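Local structure of ADP-ribosylating toxin CARDS (Mycoplasma pneumoniae, 4TLV) at residues Y527-D532 with H545-A550; N552-V557 with V578-L583. The protein transfers the ADP-ribosyl group from NAD(+) to multiple target proteins in vitro and causes vacuolization in mammalian cells, acting as the main virulence factor of the bacterium. All blocks are in the same frame, centred on the assembly; numbering follows the deposited sequence.

Overall arrangement
Both contacts lie in D3, the C-terminal beta-trefoil domain, and belong to one antiparallel sheet. Their centres are about 9 Å apart. Strand 543-548 joins them: it pairs with strand 526-529 in interaction 1 and lies beside strand 578-583 of interaction 2, while strand 554-558 follows it directly in the chain. Asn552 OD1 is 2.6 Å from Tyr527 OH, a probable hydrogen bond between the two contacts. His545 packs against Gln554 and Asp580, its CD2 3.1 Å from Asp580 O. Interaction 1 also faces the mono-ADP-ribosyltransferase domain, since Asp101 and Gln105 bond to Ser529 and Asp531. Interaction 2 sits further out, about 27 Å from the chain centre against 22 Å.

Interaction 1. Residues Y527-D532 with H545-A550; sequences YFSRDD and HIRCYA
Strand 527-529 pairs antiparallel with strand 545-548 in the D3 beta-trefoil. Tyr527-Arg547 and Ser529-His545 are hydrogen-bonded pairs; Phe528-Ile546 is the non-hydrogen-bonded pair between them. Four backbone N-H...O bonds join the two outer pairs.

The polar contacts centre on Asp531. Its OD2 accepts His545 ND1 at 2.6 Å through the anti lone pair, in the imidazole plane. Arg547 NH1 reaches the syn lone pair of Asp531 OD2 at 2.9 Å and forms a salt bridge. The carboxylate stands at 77° to the guanidinium. The Arg547 chain is extended from CG to NE, which carries its charge to Asp531. Asp531 OD1 bonds to Gln105, and Ser529 OG to Asp101, both of the transferase domain.

The phenol end of Tyr527 crosses the Arg547 chain obliquely, with Tyr527 OH 3.4 Å from Arg547 CD; that hydroxyl bonds to Asn552. The Tyr527 edge meets the Tyr549 face in an offset edge-to-face pair, centroids 5.9 Å apart. Phe528 CE2 touches Ile546 CD1 at 3.7 Å on the other face of the sheet.

Two good N-H donors, on different lone pairs, and a weak one from Arg547 NH2 grip Asp531 OD2. With Gln105 on OD1, they limit rotation of the carboxylate. Arg547 would be expected to stabilise its negative charge.

Interaction 2. Residues N552-V557 with V578-L583; sequences NQQLKV and VEDKIL
A short antiparallel beta pairing in the D3 beta-trefoil joins strand 554-557 to strand 578-579. Val557 and Glu579 form a hydrogen-bonded pair. Val557 N donates to Glu579 O at 3.0 Å, and Glu579 N donates to Val557 O at 2.8 Å. Val578 CA adds a CA-H...O contact to the same Val557 carbonyl.

The direct backbone bonds stop after this pair, although Lys556 and Asp580 are still close. The touching parts run 106° apart end to end. Asp580 and Lys581 interrupt the strand here, and it resumes at Ile582. This irregular stretch lies in the long antiparallel sheet of the trefoil, where strand 578-583 sits between strands 554-558 and 543-548. Strand 567-570 borders the other edge of strand 554-558.

Water fills in where direct pairing stops. One water donates to Leu555 O at 2.7 Å and to Asp580 O, and accepts from Gln554 NE2. A second water accepts from Gln554 NE2 and donates to Asp580 OD2 at 2.5 Å. The extended Gln554 chain, with CG anti to the backbone N (chi1 -171°), carries its amide to both waters. The amide and carboxylate planes are 22° apart, with Gln554 NE2 3.6 Å from Asp580 CB.

Lys556 and Asp580 lie side by side and point the same way. Lys556 CD packs on Asp580 CB at 3.7 Å. Lys556 NZ is 4.7 Å from Asp580 OD2, and a third water accepts from Lys556 NZ and donates weakly to Asp580 OD2, linking the two from one side. Lys556 NZ also forms a salt bridge with Glu575 and a hydrogen bond with Asp572 O. Val557 CG2 and Ile582 CD1 make a loose apolar contact at 4.4 Å.

Interaction 1. Residues Y527-D532 with H545-A550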
loop_
_atom_site.group_PDB
_atom_site.type_symbol
_atom_site.label_atom_id
_atom_site.label_comp_id
_atom_site.label_asym_id
_atom_site.label_seq_id
_atom_site.Cartn_x
_atom_site.Cartn_y
_atom_site.Cartn_z
ATOM N N TYR A 527 12.473 -9.721 10.740
ATOM C CA TYR A 527 11.618 -8.611 11.162
ATOM C C TYR A 527 12.459 -7.417 11.583
ATOM O O TYR A 527 13.652 -7.553 11.881
ATOM C CB TYR A 527 10.667 -9.039 12.285
ATOM C CG TYR A 527 11.373 -9.412 13.567
ATOM C CD1 TYR A 527 11.929 -10.677 13.738
ATOM C CD2 TYR A 527 11.488 -8.497 14.610
ATOM C CE1 TYR A 527 12.583 -11.020 14.930
ATOM C CE2 TYR A 527 12.135 -8.826 15.797
ATOM C CZ TYR A 527 12.680 -10.088 15.947
ATOM O OH TYR A 527 13.322 -10.409 17.126
ATOM N N PHE A 528 11.838 -6.240 11.583
ATOM C CA PHE A 528 12.535 -4.993 11.880
ATOM C C PHE A 528 12.240 -4.550 13.310
ATOM O O PHE A 528 11.139 -4.793 13.824
ATOM C CB PHE A 528 12.097 -3.900 10.894
ATOM C CG PHE A 528 12.381 -4.245 9.451
ATOM C CD1 PHE A 528 11.522 -5.074 8.742
ATOM C CD2 PHE A 528 13.511 -3.741 8.816
ATOM C CE1 PHE A 528 11.783 -5.408 7.416
ATOM C CE2 PHE A 528 13.788 -4.067 7.488
ATOM C CZ PHE A 528 12.926 -4.903 6.788
ATOM N N SER A 529 13.228 -3.913 13.940
ATOM C CA SER A 529 13.124 -3.453 15.334
ATOM C C SER A 529 13.595 -2.026 15.469
ATOM O O SER A 529 14.657 -1.670 14.962
ATOM C CB SER A 529 14.000 -4.303 16.271
ATOM O OG SER A 529 13.670 -5.671 16.187
ATOM N N ARG A 530 12.825 -1.212 16.183
ATOM C CA ARG A 530 13.228 0.155 16.468
ATOM C C ARG A 530 14.177 0.212 17.670
ATOM O O ARG A 530 15.061 1.049 17.715
ATOM C CB ARG A 530 11.991 1.049 16.718
ATOM C CG ARG A 530 11.064 1.196 15.495
ATOM C CD ARG A 530 9.741 1.855 15.894
ATOM N NE ARG A 530 9.979 3.203 16.421
ATOM C CZ ARG A 530 10.012 4.308 15.681
ATOM N NH1 ARG A 530 9.780 4.246 14.372
ATOM N NH2 ARG A 530 10.253 5.478 16.256
ATOM N N ASP A 531 13.976 -0.695 18.623
ATOM C CA ASP A 531 14.736 -0.733 19.872
ATOM C C ASP A 531 14.929 0.676 20.446
ATOM O O ASP A 531 13.960 1.411 20.589
ATOM C CB ASP A 531 16.062 -1.497 19.697
ATOM C CG ASP A 531 15.845 -2.985 19.337
ATOM O OD1 ASP A 531 14.944 -3.633 19.911
ATOM O OD2 ASP A 531 16.578 -3.511 18.479
ATOM N N ASP A 532 16.167 1.058 20.759
ATOM C CA ASP A 532 16.436 2.388 21.315
ATOM C C ASP A 532 17.084 3.315 20.293
ATOM O O ASP A 532 17.731 4.292 20.659
ATOM C CB ASP A 532 17.345 2.296 22.551
ATOM C CG ASP A 532 16.680 1.592 23.720
ATOM O OD1 ASP A 532 15.502 1.898 24.015
ATOM O OD2 ASP A 532 17.341 0.734 24.351
ATOM N N HIS A 545 17.164 -2.119 13.485
ATOM C CA HIS A 545 17.795 -3.416 13.680
ATOM C C HIS A 545 16.968 -4.471 12.936
ATOM O O HIS A 545 15.756 -4.320 12.778
ATOM C CB HIS A 545 17.889 -3.759 15.171
ATOM C CG HIS A 545 18.817 -2.861 15.929
ATOM N ND1 HIS A 545 18.664 -2.585 17.271
ATOM C CD2 HIS A 545 19.892 -2.146 15.519
ATOM C CE1 HIS A 545 19.616 -1.753 17.661
ATOM N NE2 HIS A 545 20.376 -1.472 16.617
ATOM N N ILE A 546 17.626 -5.526 12.471
ATOM C CA ILE A 546 16.941 -6.607 11.763
ATOM C C ILE A 546 17.296 -7.937 12.417
ATOM O O ILE A 546 18.467 -8.225 12.634
ATOM C CB ILE A 546 17.296 -6.614 10.250
ATOM C CG1 ILE A 546 16.874 -5.286 9.607
ATOM C CG2 ILE A 546 16.630 -7.803 9.543
ATOM C CD1 ILE A 546 17.266 -5.135 8.148
ATOM N N ARG A 547 16.284 -8.724 12.759
ATOM C CA ARG A 547 16.491 -10.007 13.426
ATOM C C ARG A 547 15.749 -11.126 12.707
ATOM O O ARG A 547 14.724 -10.898 12.066
ATOM C CB ARG A 547 16.014 -9.942 14.875
ATOM C CG ARG A 547 16.873 -9.039 15.759
ATOM C CD ARG A 547 16.428 -9.065 17.218
ATOM N NE ARG A 547 17.353 -8.289 18.048
ATOM C CZ ARG A 547 17.281 -6.976 18.227
ATOM N NH1 ARG A 547 16.319 -6.270 17.637
ATOM N NH2 ARG A 547 18.169 -6.365 18.999
ATOM N N CYS A 548 16.257 -12.343 12.848
ATOM C CA CYS A 548 15.661 -13.512 12.224
ATOM C C CYS A 548 14.622 -14.135 13.164
ATOM O O CYS A 548 14.845 -14.219 14.374
ATOM C CB CYS A 548 16.779 -14.510 11.877
ATOM S SG CYS A 548 16.226 -16.079 11.229
ATOM N N TYR A 549 13.482 -14.558 12.626
ATOM C CA TYR A 549 12.460 -15.216 13.445
ATOM C C TYR A 549 12.989 -16.437 14.202
ATOM O O TYR A 549 12.530 -16.731 15.304
ATOM C CB TYR A 549 11.313 -15.748 12.588
ATOM C CG TYR A 549 10.195 -14.786 12.182
ATOM C CD1 TYR A 549 10.465 -13.574 11.562
ATOM C CD2 TYR A 549 8.869 -15.160 12.345
ATOM C CE1 TYR A 549 9.414 -12.725 11.146
ATOM C CE2 TYR A 549 7.824 -14.330 11.941
ATOM C CZ TYR A 549 8.112 -13.110 11.345
ATOM O OH TYR A 549 7.068 -12.313 10.918
ATOM N N ALA A 550 13.887 -17.189 13.573
ATOM C CA ALA A 550 14.270 -18.506 14.102
ATOM C C ALA A 550 14.676 -18.463 15.578
ATOM O O ALA A 550 14.129 -19.198 16.396
ATOM C CB ALA A 550 15.379 -19.137 13.255
#

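Interaction 2. Residues N552-V557 with V578-L583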
loop_
_atom_site.group_PDB
_atom_site.type_symbol
_atom_site.label_atom_id
_atom_site.label_comp_id
_atom_site.label_asym_id
_atom_site.label_seq_id
_atom_site.Cartn_x
_atom_site.Cartn_y
_atom_site.Cartn_z
ATOM N N ASN A 552 16.058 -15.133 16.905
ATOM C CA ASN A 552 16.440 -13.730 17.091
ATOM C C ASN A 552 17.887 -13.396 16.779
ATOM O O ASN A 552 18.450 -12.455 17.339
ATOM C CB ASN A 552 16.054 -13.236 18.482
ATOM C CG ASN A 552 14.576 -13.161 18.646
ATOM O OD1 ASN A 552 13.871 -12.845 17.687
ATOM N ND2 ASN A 552 14.077 -13.475 19.842
ATOM N N GLN A 553 18.476 -14.151 15.861
ATOM C CA GLN A 553 19.807 -13.831 15.360
ATOM C C GLN A 553 19.757 -12.479 14.696
ATOM O O GLN A 553 18.826 -12.206 13.922
ATOM C CB GLN A 553 20.261 -14.875 14.334
ATOM C CG GLN A 553 20.292 -16.308 14.862
ATOM C CD GLN A 553 18.986 -17.077 14.660
ATOM O OE1 GLN A 553 17.897 -16.503 14.536
ATOM N NE2 GLN A 553 19.100 -18.395 14.624
ATOM N N GLN A 554 20.756 -11.642 14.982
ATOM C CA GLN A 554 20.746 -10.254 14.539
ATOM C C GLN A 554 21.648 -9.971 13.343
ATOM O O GLN A 554 22.843 -10.297 13.334
ATOM C CB GLN A 554 21.099 -9.294 15.686
ATOM C CG GLN A 554 20.888 -7.834 15.296
ATOM C CD GLN A 554 21.153 -6.860 16.439
ATOM O OE1 GLN A 554 21.403 -7.268 17.578
ATOM N NE2 GLN A 554 21.089 -5.563 16.138
ATOM N N LEU A 555 21.061 -9.344 12.330
ATOM C CA LEU A 555 21.796 -8.954 11.129
ATOM C C LEU A 555 22.731 -7.793 11.434
ATOM O O LEU A 555 22.304 -6.772 11.977
ATOM C CB LEU A 555 20.815 -8.542 10.020
ATOM C CG LEU A 555 21.394 -8.399 8.618
ATOM C CD1 LEU A 555 21.893 -9.778 8.130
ATOM C CD2 LEU A 555 20.368 -7.828 7.656
ATOM N N LYS A 556 24.006 -7.942 11.075
ATOM C CA LYS A 556 24.968 -6.855 11.187
ATOM C C LYS A 556 25.966 -6.872 10.032
ATOM O O LYS A 556 25.987 -7.815 9.237
ATOM C CB LYS A 556 25.728 -6.930 12.519
ATOM C CG LYS A 556 24.846 -6.894 13.749
ATOM C CD LYS A 556 25.686 -6.648 15.004
ATOM C CE LYS A 556 24.926 -7.023 16.265
ATOM N NZ LYS A 556 25.798 -6.889 17.470
ATOM N N VAL A 557 26.784 -5.823 9.947
ATOM C CA VAL A 557 27.808 -5.714 8.911
ATOM C C VAL A 557 29.165 -5.334 9.522
ATOM O O VAL A 557 29.247 -4.473 10.402
ATOM C CB VAL A 557 27.462 -4.640 7.868
ATOM C CG1 VAL A 557 28.437 -4.700 6.721
ATOM C CG2 VAL A 557 26.066 -4.831 7.340
ATOM N N VAL A 578 31.677 -3.177 14.320
ATOM C CA VAL A 578 30.531 -3.629 13.531
ATOM C C VAL A 578 29.399 -2.613 13.533
ATOM O O VAL A 578 29.285 -1.783 14.433
ATOM C CB VAL A 578 29.996 -4.995 13.984
ATOM C CG1 VAL A 578 31.104 -6.041 13.933
ATOM C CG2 VAL A 578 29.377 -4.904 15.366
ATOM N N GLU A 579 28.575 -2.680 12.500
ATOM C CA GLU A 579 27.446 -1.776 12.358
ATOM C C GLU A 579 26.188 -2.602 12.516
ATOM O O GLU A 579 25.992 -3.555 11.779
ATOM C CB GLU A 579 27.460 -1.138 10.973
ATOM C CG GLU A 579 26.325 -0.122 10.754
ATOM C CD GLU A 579 26.297 0.936 11.851
ATOM O OE1 GLU A 579 27.148 1.846 11.826
ATOM O OE2 GLU A 579 25.436 0.844 12.751
ATOM N N ASP A 580 25.350 -2.265 13.490
ATOM C CA ASP A 580 24.074 -2.957 13.613
ATOM C C ASP A 580 22.893 -2.124 13.117
ATOM O O ASP A 580 21.765 -2.607 13.057
ATOM C CB ASP A 580 23.843 -3.496 15.033
ATOM C CG ASP A 580 23.679 -2.410 16.075
ATOM O OD1 ASP A 580 23.726 -1.200 15.753
ATOM O OD2 ASP A 580 23.492 -2.788 17.257
ATOM N N LYS A 581 23.156 -0.887 12.730
ATOM C CA LYS A 581 22.098 -0.056 12.173
ATOM C C LYS A 581 22.015 -0.281 10.666
ATOM O O LYS A 581 22.970 0.003 9.941
ATOM C CB LYS A 581 22.341 1.417 12.487
ATOM C CG LYS A 581 22.312 1.729 13.978
ATOM C CD LYS A 581 22.559 3.211 14.224
ATOM C CE LYS A 581 24.003 3.572 13.941
ATOM N NZ LYS A 581 24.087 4.569 12.849
ATOM N N ILE A 582 20.878 -0.804 10.211
ATOM C CA ILE A 582 20.655 -1.033 8.791
ATOM C C ILE A 582 19.776 0.092 8.232
ATOM O O ILE A 582 18.763 0.443 8.839
ATOM C CB ILE A 582 19.972 -2.408 8.541
ATOM C CG1 ILE A 582 20.650 -3.535 9.343
ATOM C CG2 ILE A 582 19.897 -2.726 7.020
ATOM C CD1 ILE A 582 22.175 -3.679 9.056
ATOM N N LEU A 583 20.156 0.666 7.090
ATOM C CA LEU A 583 19.305 1.658 6.433
ATOM C C LEU A 583 18.101 0.961 5.807
ATOM O O LEU A 583 18.264 -0.057 5.127
ATOM C CB LEU A 583 20.064 2.390 5.322
ATOM C CG LEU A 583 21.179 3.354 5.719
ATOM C CD1 LEU A 583 22.000 3.731 4.491
ATOM C CD2 LEU A 583 20.563 4.589 6.343
HETATM O O HOH W 1 20.509 -5.121 13.193
HETATM O O HOH W 2 21.865 -4.131 18.658
HETATM O O HOH W 3 26.497 -4.246 18.038
#